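Local structure of protein Niban 2 (Homo sapiens, 7CTP) at residues 119-130 against 159-170. The protein may help suppress apoptosis and promote melanoma cell invasion; the part modelled includes its PH domain. Numbering follows the deposited sequence.
Sequences AGYKILTSVDQY and LILWHPYARHYY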
loop_
_atom_site.group_PDB
_atom_site.type_symbol
_atom_site.label_atom_id
_atom_site.label_comp_id
_atom_site.label_asym_id
_atom_site.label_seq_id
_atom_site.Cartn_x
_atom_site.Cartn_y
_atom_site.Cartn_z
ATOM N N ALA A 119 -8.936 -3.867 2.582
ATOM C CA ALA A 119 -8.033 -2.721 2.508
ATOM C C ALA A 119 -8.377 -1.716 3.604
ATOM O O ALA A 119 -9.551 -1.415 3.839
ATOM C CB ALA A 119 -8.119 -2.056 1.132
ATOM N N GLY A 120 -7.348 -1.210 4.283
ATOM C CA GLY A 120 -7.536 -0.210 5.312
ATOM C C GLY A 120 -7.939 -0.749 6.667
ATOM O O GLY A 120 -8.132 0.046 7.603
ATOM N N TYR A 121 -8.079 -2.066 6.807
ATOM C CA TYR A 121 -8.492 -2.659 8.068
ATOM C C TYR A 121 -7.287 -2.938 8.960
ATOM O O TYR A 121 -6.138 -2.990 8.503
ATOM C CB TYR A 121 -9.278 -3.960 7.834
ATOM C CG TYR A 121 -10.745 -3.728 7.545
ATOM C CD1 TYR A 121 -11.176 -3.390 6.265
ATOM C CD2 TYR A 121 -11.700 -3.838 8.552
ATOM C CE1 TYR A 121 -12.522 -3.162 5.992
ATOM C CE2 TYR A 121 -13.052 -3.618 8.287
ATOM C CZ TYR A 121 -13.452 -3.283 7.008
ATOM O OH TYR A 121 -14.797 -3.055 6.751
ATOM N N LYS A 122 -7.571 -3.088 10.259
ATOM C CA LYS A 122 -6.611 -3.528 11.269
ATOM C C LYS A 122 -7.246 -4.662 12.061
ATOM O O LYS A 122 -8.464 -4.683 12.240
ATOM C CB LYS A 122 -6.238 -2.396 12.241
ATOM C CG LYS A 122 -5.665 -1.151 11.589
ATOM C CD LYS A 122 -4.217 -1.375 11.161
ATOM C CE LYS A 122 -3.499 -0.044 10.914
ATOM N NZ LYS A 122 -3.477 0.321 9.465
ATOM N N ILE A 123 -6.419 -5.595 12.553
ATOM C CA ILE A 123 -6.903 -6.742 13.325
ATOM C C ILE A 123 -6.659 -6.502 14.805
ATOM O O ILE A 123 -5.555 -6.109 15.200
ATOM C CB ILE A 123 -6.223 -8.050 12.887
ATOM C CG1 ILE A 123 -6.528 -8.367 11.426
ATOM C CG2 ILE A 123 -6.670 -9.212 13.786
ATOM C CD1 ILE A 123 -5.493 -9.302 10.809
ATOM N N LEU A 124 -7.679 -6.756 15.626
ATOM C CA LEU A 124 -7.553 -6.751 17.081
ATOM C C LEU A 124 -7.829 -8.156 17.595
ATOM O O LEU A 124 -8.716 -8.849 17.082
ATOM C CB LEU A 124 -8.537 -5.766 17.736
ATOM C CG LEU A 124 -8.449 -4.257 17.498
ATOM C CD1 LEU A 124 -7.039 -3.735 17.714
ATOM C CD2 LEU A 124 -8.968 -3.887 16.108
ATOM N N THR A 125 -7.077 -8.589 18.609
ATOM C CA THR A 125 -7.284 -9.923 19.166
ATOM C C THR A 125 -7.869 -9.889 20.574
ATOM O O THR A 125 -7.776 -10.886 21.302
ATOM C CB THR A 125 -5.981 -10.725 19.169
ATOM O OG1 THR A 125 -4.976 -9.978 19.850
ATOM C CG2 THR A 125 -5.508 -10.985 17.757
ATOM N N SER A 126 -8.456 -8.767 20.984
ATOM C CA SER A 126 -9.186 -8.737 22.243
ATOM C C SER A 126 -10.281 -7.690 22.151
ATOM O O SER A 126 -10.137 -6.671 21.462
ATOM C CB SER A 126 -8.249 -8.473 23.433
ATOM O OG SER A 126 -8.162 -7.101 23.765
ATOM N N VAL A 127 -11.395 -7.972 22.827
ATOM C CA VAL A 127 -12.504 -7.028 22.828
ATOM C C VAL A 127 -12.074 -5.715 23.468
ATOM O O VAL A 127 -12.442 -4.629 23.002
ATOM C CB VAL A 127 -13.729 -7.629 23.537
ATOM C CG1 VAL A 127 -14.808 -6.570 23.676
ATOM C CG2 VAL A 127 -14.262 -8.814 22.754
ATOM N N ASP A 128 -11.276 -5.790 24.541
ATOM C CA ASP A 128 -10.898 -4.563 25.232
ATOM C C ASP A 128 -10.048 -3.669 24.344
ATOM O O ASP A 128 -10.231 -2.446 24.333
ATOM C CB ASP A 128 -10.147 -4.873 26.516
ATOM C CG ASP A 128 -10.056 -3.671 27.410
ATOM O OD1 ASP A 128 -11.125 -3.157 27.816
ATOM O OD2 ASP A 128 -8.925 -3.218 27.673
ATOM N N GLN A 129 -9.109 -4.265 23.603
ATOM C CA GLN A 129 -8.324 -3.500 22.637
ATOM C C GLN A 129 -9.219 -2.774 21.650
ATOM O O GLN A 129 -8.942 -1.628 21.277
ATOM C CB GLN A 129 -7.386 -4.423 21.864
ATOM C CG GLN A 129 -6.080 -4.741 22.523
ATOM C CD GLN A 129 -5.226 -5.628 21.643
ATOM O OE1 GLN A 129 -5.661 -6.062 20.568
ATOM N NE2 GLN A 129 -4.009 -5.902 22.087
ATOM N N TYR A 130 -10.275 -3.448 21.186
ATOM C CA TYR A 130 -11.196 -2.849 20.224
ATOM C C TYR A 130 -11.984 -1.709 20.854
ATOM O O TYR A 130 -12.118 -0.631 20.266
ATOM C CB TYR A 130 -12.139 -3.914 19.680
ATOM C CG TYR A 130 -13.279 -3.368 18.864
ATOM C CD1 TYR A 130 -13.065 -2.851 17.582
ATOM C CD2 TYR A 130 -14.572 -3.358 19.374
ATOM C CE1 TYR A 130 -14.125 -2.344 16.830
ATOM C CE2 TYR A 130 -15.627 -2.852 18.643
ATOM C CZ TYR A 130 -15.399 -2.346 17.371
ATOM O OH TYR A 130 -16.463 -1.849 16.661
ATOM N N LEU A 159 -11.266 -12.329 17.060
ATOM C CA LEU A 159 -10.537 -11.615 16.017
ATOM C C LEU A 159 -11.491 -10.570 15.464
ATOM O O LEU A 159 -12.551 -10.922 14.940
ATOM C CB LEU A 159 -10.074 -12.556 14.894
ATOM C CG LEU A 159 -8.626 -12.519 14.403
ATOM C CD1 LEU A 159 -7.679 -12.554 15.574
ATOM C CD2 LEU A 159 -8.358 -13.699 13.490
ATOM N N ILE A 160 -11.133 -9.296 15.590
ATOM C CA ILE A 160 -12.003 -8.191 15.206
ATOM C C ILE A 160 -11.330 -7.407 14.092
ATOM O O ILE A 160 -10.136 -7.095 14.177
ATOM C CB ILE A 160 -12.326 -7.282 16.409
ATOM C CG1 ILE A 160 -13.171 -8.056 17.422
ATOM C CG2 ILE A 160 -13.070 -6.026 15.939
ATOM C CD1 ILE A 160 -13.179 -7.433 18.801
ATOM N N LEU A 161 -12.091 -7.101 13.045
ATOM C CA LEU A 161 -11.613 -6.285 11.939
ATOM C C LEU A 161 -12.180 -4.876 12.085
ATOM O O LEU A 161 -13.401 -4.690 12.012
ATOM C CB LEU A 161 -12.044 -6.886 10.602
ATOM C CG LEU A 161 -11.530 -8.284 10.273
ATOM C CD1 LEU A 161 -11.947 -8.647 8.849
ATOM C CD2 LEU A 161 -10.033 -8.346 10.431
ATOM N N TRP A 162 -11.294 -3.895 12.264
ATOM C CA TRP A 162 -11.649 -2.491 12.411
ATOM C C TRP A 162 -11.194 -1.709 11.182
ATOM O O TRP A 162 -10.146 -2.005 10.608
ATOM C CB TRP A 162 -10.992 -1.910 13.667
ATOM C CG TRP A 162 -11.113 -0.415 13.838
ATOM C CD1 TRP A 162 -12.065 0.257 14.559
ATOM C CD2 TRP A 162 -10.232 0.579 13.316
ATOM N NE1 TRP A 162 -11.834 1.610 14.507
ATOM C CE2 TRP A 162 -10.713 1.835 13.748
ATOM C CE3 TRP A 162 -9.083 0.533 12.522
ATOM C CZ2 TRP A 162 -10.081 3.029 13.414
ATOM C CZ3 TRP A 162 -8.455 1.724 12.191
ATOM C CH2 TRP A 162 -8.960 2.952 12.629
ATOM N N HIS A 163 -11.976 -0.699 10.800
ATOM C CA HIS A 163 -11.659 0.218 9.707
ATOM C C HIS A 163 -12.091 1.602 10.169
ATOM O O HIS A 163 -13.091 1.722 10.885
ATOM C CB HIS A 163 -12.399 -0.211 8.421
ATOM C CG HIS A 163 -12.030 0.551 7.182
ATOM N ND1 HIS A 163 -12.454 1.841 6.941
ATOM C CD2 HIS A 163 -11.344 0.169 6.078
ATOM C CE1 HIS A 163 -12.015 2.236 5.758
ATOM N NE2 HIS A 163 -11.345 1.237 5.209
ATOM N N PRO A 164 -11.352 2.662 9.815
ATOM C CA PRO A 164 -11.730 3.988 10.340
ATOM C C PRO A 164 -13.099 4.457 9.887
ATOM O O PRO A 164 -13.730 5.247 10.607
ATOM C CB PRO A 164 -10.613 4.912 9.828
ATOM C CG PRO A 164 -10.007 4.177 8.654
ATOM C CD PRO A 164 -10.118 2.715 9.010
ATOM N N TYR A 165 -13.588 3.983 8.722
ATOM C CA TYR A 165 -14.818 4.501 8.112
ATOM C C TYR A 165 -15.835 3.424 7.764
ATOM O O TYR A 165 -17.038 3.701 7.790
ATOM C CB TYR A 165 -14.490 5.305 6.823
ATOM C CG TYR A 165 -13.368 6.302 6.991
ATOM C CD1 TYR A 165 -13.455 7.322 7.931
ATOM C CD2 TYR A 165 -12.209 6.201 6.241
ATOM C CE1 TYR A 165 -12.430 8.217 8.102
ATOM C CE2 TYR A 165 -11.167 7.105 6.406
ATOM C CZ TYR A 165 -11.294 8.103 7.348
ATOM O OH TYR A 165 -10.275 9.005 7.540
ATOM N N ALA A 166 -15.388 2.219 7.402
ATOM C CA ALA A 166 -16.287 1.162 6.957
ATOM C C ALA A 166 -16.699 0.288 8.147
ATOM O O ALA A 166 -16.249 0.484 9.276
ATOM C CB ALA A 166 -15.621 0.335 5.861
ATOM N N ARG A 167 -17.553 -0.704 7.900
ATOM C CA ARG A 167 -18.117 -1.421 9.035
ATOM C C ARG A 167 -17.068 -2.334 9.662
ATOM O O ARG A 167 -16.044 -2.667 9.063
ATOM C CB ARG A 167 -19.362 -2.220 8.637
ATOM C CG ARG A 167 -19.115 -3.489 7.856
ATOM C CD ARG A 167 -20.211 -4.536 8.150
ATOM N NE ARG A 167 -19.949 -5.268 9.396
ATOM C CZ ARG A 167 -20.756 -6.186 9.936
ATOM N NH1 ARG A 167 -20.415 -6.792 11.077
ATOM N NH2 ARG A 167 -21.901 -6.500 9.345
ATOM N N HIS A 168 -17.319 -2.705 10.907
ATOM C CA HIS A 168 -16.408 -3.559 11.648
ATOM C C HIS A 168 -16.987 -4.960 11.688
ATOM O O HIS A 168 -18.206 -5.138 11.669
ATOM C CB HIS A 168 -16.188 -3.038 13.067
ATOM C CG HIS A 168 -15.749 -1.606 13.114
ATOM N ND1 HIS A 168 -15.777 -0.855 14.269
ATOM C CD2 HIS A 168 -15.268 -0.792 12.143
ATOM C CE1 HIS A 168 -15.331 0.363 14.008
ATOM N NE2 HIS A 168 -15.021 0.430 12.724
ATOM N N TYR A 169 -16.101 -5.948 11.724
ATOM C CA TYR A 169 -16.484 -7.353 11.743
ATOM C C TYR A 169 -15.958 -8.004 13.008
ATOM O O TYR A 169 -14.838 -7.718 13.441
ATOM C CB TYR A 169 -15.938 -8.085 10.523
ATOM C CG TYR A 169 -16.451 -7.542 9.221
ATOM C CD1 TYR A 169 -17.670 -7.961 8.711
ATOM C CD2 TYR A 169 -15.725 -6.602 8.503
ATOM C CE1 TYR A 169 -18.152 -7.464 7.510
ATOM C CE2 TYR A 169 -16.195 -6.104 7.304
ATOM C CZ TYR A 169 -17.407 -6.542 6.812
ATOM O OH TYR A 169 -17.886 -6.047 5.621
ATOM N N TYR A 170 -16.766 -8.883 13.599
ATOM C CA TYR A 170 -16.431 -9.521 14.864
ATOM C C TYR A 170 -16.496 -11.029 14.687
ATOM O O TYR A 170 -17.561 -11.573 14.371
ATOM C CB TYR A 170 -17.384 -9.068 15.968
ATOM C CG TYR A 170 -17.652 -7.580 15.948
ATOM C CD1 TYR A 170 -16.671 -6.676 16.331
ATOM C CD2 TYR A 170 -18.879 -7.080 15.530
ATOM C CE1 TYR A 170 -16.912 -5.307 16.315
ATOM C CE2 TYR A 170 -19.126 -5.714 15.509
ATOM C CZ TYR A 170 -18.137 -4.837 15.903
ATOM O OH TYR A 170 -18.380 -3.475 15.885
HETATM O O HOH W 1 -16.411 -3.498 4.592
#
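Tyr-130 reaches from the first turn of helix 127-134 across strand 159-162 to the start of the next strand, where its hydroxyl meets His-168, just before that strand, with ND1 at 2.7 Å, and Tyr-170, on it, with OH at 2.6 Å. Both are hydrogen bonds, the first in the plane of the imidazole and at the edge of the phenol ring. With CG anti to the backbone N (chi1 170°), the Tyr-130 ring extends across Ile-160, the two side chains at about a right angle, and Ile-160 CG2 makes an off-centre CH-pi contact 4.0 Å from the ring centroid. Tyr-170 turns its edge to the face of Tyr-130 in an offset edge-to-face pair, planes at 74°. His-168 is held from its other nitrogen too, NE2 donating to His-163 O, and Ile-268 of helix 260-337 packs on both Tyr-130 and His-168. Strand 122-124 is an outer strand of the antiparallel PH-domain sheet. It joins 159-162 through the hydrogen-bonded pairs Lys-122/Trp-162 and Leu-124/Ile-160, each closed by two backbone bonds. On the sheet face of these pairs, Leu-124 CD2 lies 3.7 Å from Trp-162 CB, while Lys-122 CG runs alongside the indole edge at CE3 before its NZ goes on to a salt bridge with Glu-226. The other face carries the non-hydrogen-bonded pair Ile-123/Leu-161, with Ile-123 CG1 3.6 Å from Leu-161 CD2; there Leu-186 of helix 176-194 packs on Ile-123. Beyond the strand, His-163 CB sits over the centre of the Tyr-121 ring, 3.5 Å from its centroid, and the two aromatic planes are inclined at 59°. Tyr-121 OH donates to Arg-167 O (2.7 Å) in the carbonyl plane and accepts from a water that also bonds to Tyr-169 OH.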